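Local coordinates for protein lactate dehydrogenase (PDB 6CT6) that probably catalyses the NADH-dependent interconversion of pyruvate and L-lactate, and is caught here with NADH and the inhibitor oxamate bound, at residues G154-G157 / M158-S162. Residues are numbered along the deposited sequence; the frame is centred on the assembly and turned at random.
Sequences GMAG and MLDSS. With NAI (1,4-dihydronicotinamide adenine dinucleotide), chain D.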
loop_
_atom_site.group_PDB
_atom_site.type_symbol
_atom_site.label_atom_id
_atom_site.label_comp_id
_atom_site.label_asym_id
_atom_site.label_seq_id
_atom_site.Cartn_x
_atom_site.Cartn_y
_atom_site.Cartn_z
ATOM N N GLY B 154 21.258 2.672 5.202
ATOM C CA GLY B 154 19.981 2.867 5.868
ATOM C C GLY B 154 19.132 3.862 5.101
ATOM O O GLY B 154 19.643 4.861 4.590
ATOM N N MET B 155 17.837 3.574 5.012
ATOM C CA MET B 155 16.876 4.497 4.424
ATOM C C MET B 155 16.416 5.472 5.498
ATOM O O MET B 155 15.857 5.060 6.520
ATOM C CB MET B 155 15.676 3.747 3.841
ATOM C CG MET B 155 14.700 4.618 3.024
ATOM S SD MET B 155 13.781 5.877 3.942
ATOM C CE MET B 155 12.761 4.890 5.039
ATOM N N ALA B 156 16.660 6.760 5.270
ATOM C CA ALA B 156 16.017 7.792 6.071
ATOM C C ALA B 156 16.004 9.123 5.332
ATOM O O ALA B 156 14.964 9.786 5.252
ATOM C CB ALA B 156 16.714 7.937 7.426
ATOM N N GLY B 157 17.149 9.512 4.772
ATOM C CA GLY B 157 17.257 10.830 4.164
ATOM C C GLY B 157 16.276 11.046 3.026
ATOM O O GLY B 157 15.745 12.146 2.853
ATOM N N MET B 158 16.027 10.005 2.227
ATOM C CA MET B 158 15.064 10.134 1.139
ATOM C C MET B 158 13.688 10.514 1.670
ATOM O O MET B 158 13.002 11.362 1.087
ATOM C CB MET B 158 14.993 8.832 0.339
ATOM C CG MET B 158 14.015 8.871 -0.834
ATOM S SD MET B 158 14.444 10.144 -2.037
ATOM C CE MET B 158 13.284 9.780 -3.355
ATOM N N LEU B 159 13.272 9.901 2.780
ATOM C CA LEU B 159 11.986 10.229 3.385
ATOM C C LEU B 159 11.999 11.632 3.980
ATOM O O LEU B 159 11.093 12.434 3.730
ATOM C CB LEU B 159 11.639 9.202 4.462
ATOM C CG LEU B 159 10.448 9.537 5.367
ATOM C CD1 LEU B 159 9.139 9.466 4.600
ATOM C CD2 LEU B 159 10.428 8.614 6.562
ATOM N N ASP B 160 13.005 11.932 4.805
ATOM C CA ASP B 160 13.097 13.264 5.395
ATOM C C ASP B 160 13.191 14.332 4.313
ATOM O O ASP B 160 12.534 15.379 4.402
ATOM C CB ASP B 160 14.303 13.332 6.334
ATOM C CG ASP B 160 14.146 12.438 7.554
ATOM O OD1 ASP B 160 13.023 12.366 8.094
ATOM O OD2 ASP B 160 15.142 11.804 7.970
ATOM N N SER B 161 13.998 14.083 3.278
ATOM C CA SER B 161 14.121 15.036 2.179
ATOM C C SER B 161 12.800 15.210 1.438
ATOM O O SER B 161 12.462 16.323 1.011
ATOM C CB SER B 161 15.212 14.582 1.212
ATOM O OG SER B 161 16.477 14.543 1.850
ATOM N N SER B 162 12.038 14.124 1.268
ATOM C CA SER B 162 10.773 14.226 0.548
ATOM C C SER B 162 9.786 15.115 1.285
ATOM O O SER B 162 8.948 15.769 0.654
ATOM C CB SER B 162 10.164 12.841 0.334
ATOM O OG SER B 162 9.562 12.358 1.525
HETATM P PA NAI D . 5.626 -3.214 12.155
HETATM O O1A NAI D . 5.537 -3.579 13.620
HETATM O O2A NAI D . 4.358 -3.014 11.357
HETATM O O5B NAI D . 6.493 -4.359 11.433
HETATM C C5B NAI D . 7.639 -4.918 12.068
HETATM C C4B NAI D . 7.637 -6.411 11.793
HETATM O O4B NAI D . 8.897 -7.009 12.106
HETATM C C3B NAI D . 6.590 -7.145 12.626
HETATM O O3B NAI D . 5.640 -7.764 11.757
HETATM C C2B NAI D . 7.373 -8.177 13.416
HETATM O O2B NAI D . 6.671 -9.411 13.571
HETATM C C1B NAI D . 8.602 -8.332 12.540
HETATM N N9A NAI D . 9.768 -8.971 13.189
HETATM C C8A NAI D . 10.138 -8.974 14.486
HETATM N N7A NAI D . 11.281 -9.696 14.642
HETATM C C5A NAI D . 11.641 -10.164 13.432
HETATM C C6A NAI D . 12.729 -10.986 12.866
HETATM N N6A NAI D . 13.708 -11.481 13.650
HETATM N N1A NAI D . 12.714 -11.228 11.535
HETATM C C2A NAI D . 11.751 -10.745 10.727
HETATM N N3A NAI D . 10.736 -9.995 11.178
HETATM C C4A NAI D . 10.635 -9.682 12.487
HETATM O O3 NAI D . 6.556 -1.899 12.020
HETATM P PN NAI D . 6.672 -0.961 10.707
HETATM O O1N NAI D . 5.595 0.095 10.772
HETATM O O2N NAI D . 6.797 -1.840 9.484
HETATM O O5D NAI D . 8.085 -0.238 10.984
HETATM C C5D NAI D . 9.270 -1.025 11.022
HETATM C C4D NAI D . 10.479 -0.211 11.463
HETATM O O4D NAI D . 10.727 0.879 10.565
HETATM C C3D NAI D . 10.266 0.395 12.842
HETATM O O3D NAI D . 11.462 0.227 13.608
HETATM C C2D NAI D . 10.010 1.858 12.562
HETATM O O2D NAI D . 10.359 2.710 13.652
HETATM C C1D NAI D . 10.903 2.062 11.350
HETATM N N1N NAI D . 10.665 3.274 10.555
HETATM C C2N NAI D . 11.758 3.817 10.017
HETATM C C3N NAI D . 11.715 4.948 9.232
HETATM C C7N NAI D . 13.016 5.468 8.694
HETATM O O7N NAI D . 14.005 4.753 8.745
HETATM N N7N NAI D . 13.077 6.693 8.190
HETATM C C4N NAI D . 10.410 5.636 8.930
HETATM C C5N NAI D . 9.288 4.955 9.569
HETATM C C6N NAI D . 9.454 3.805 10.342
HETATM O O HOH W 1 17.328 7.251 2.382
#
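Torsions on both side chains bring Met155 and Leu159 together: Met155 swings CG anti to its own amide nitrogen (chi1 -172°) and then bends at both following bonds, while Leu159 also carries CG anti to N (chi1 169°). The thioether and the leucine side chain therefore cross at a slant, with Met155 SD 4.0 Å from Leu159 CB. Beyond this crossing both side chains end at the nicotinamide: Met155 CE lies 3.6 Å from N7N of the cofactor's carboxamide, and Leu159 CD2 lies 3.8 Å from C4N, the hydride-bearing carbon. Ala156 occupies the N-cap position as strand 152-155 gives way to helix 157-172. Ala156 O starts the helical ladder, accepting from Asp160 N at 2.9 Å in a bond that is nearly linear at the hydrogen (173°). One water draws the turn together, accepting from the amides of both Ala156 and Met158. In the next rung Gly157 O is gripped twice by Ser161, whose amide and hydroxyl reach it from opposite faces of the carbonyl plane; the hydroxyl bond, Ser161 OG to Gly157 O, measures 2.7 Å, and the same OG also bonds to Val183 N. At the next residue, Ser162 OG donates to Leu159 O at 2.7 Å. Asp160 sends OD2 to His187 ND1, matching the Asp-His pair of lactate dehydrogenases, in which the histidine exchanges a proton with the substrate. Leu159 and His187 both line the oxamate pocket. The arrangement thus joins the nucleotide-binding sheet to the substrate site: its apolar side chains pack against the reactive end of NADH, and the adjoining helical turn presents the carboxylate that would orient His187 for proton transfer.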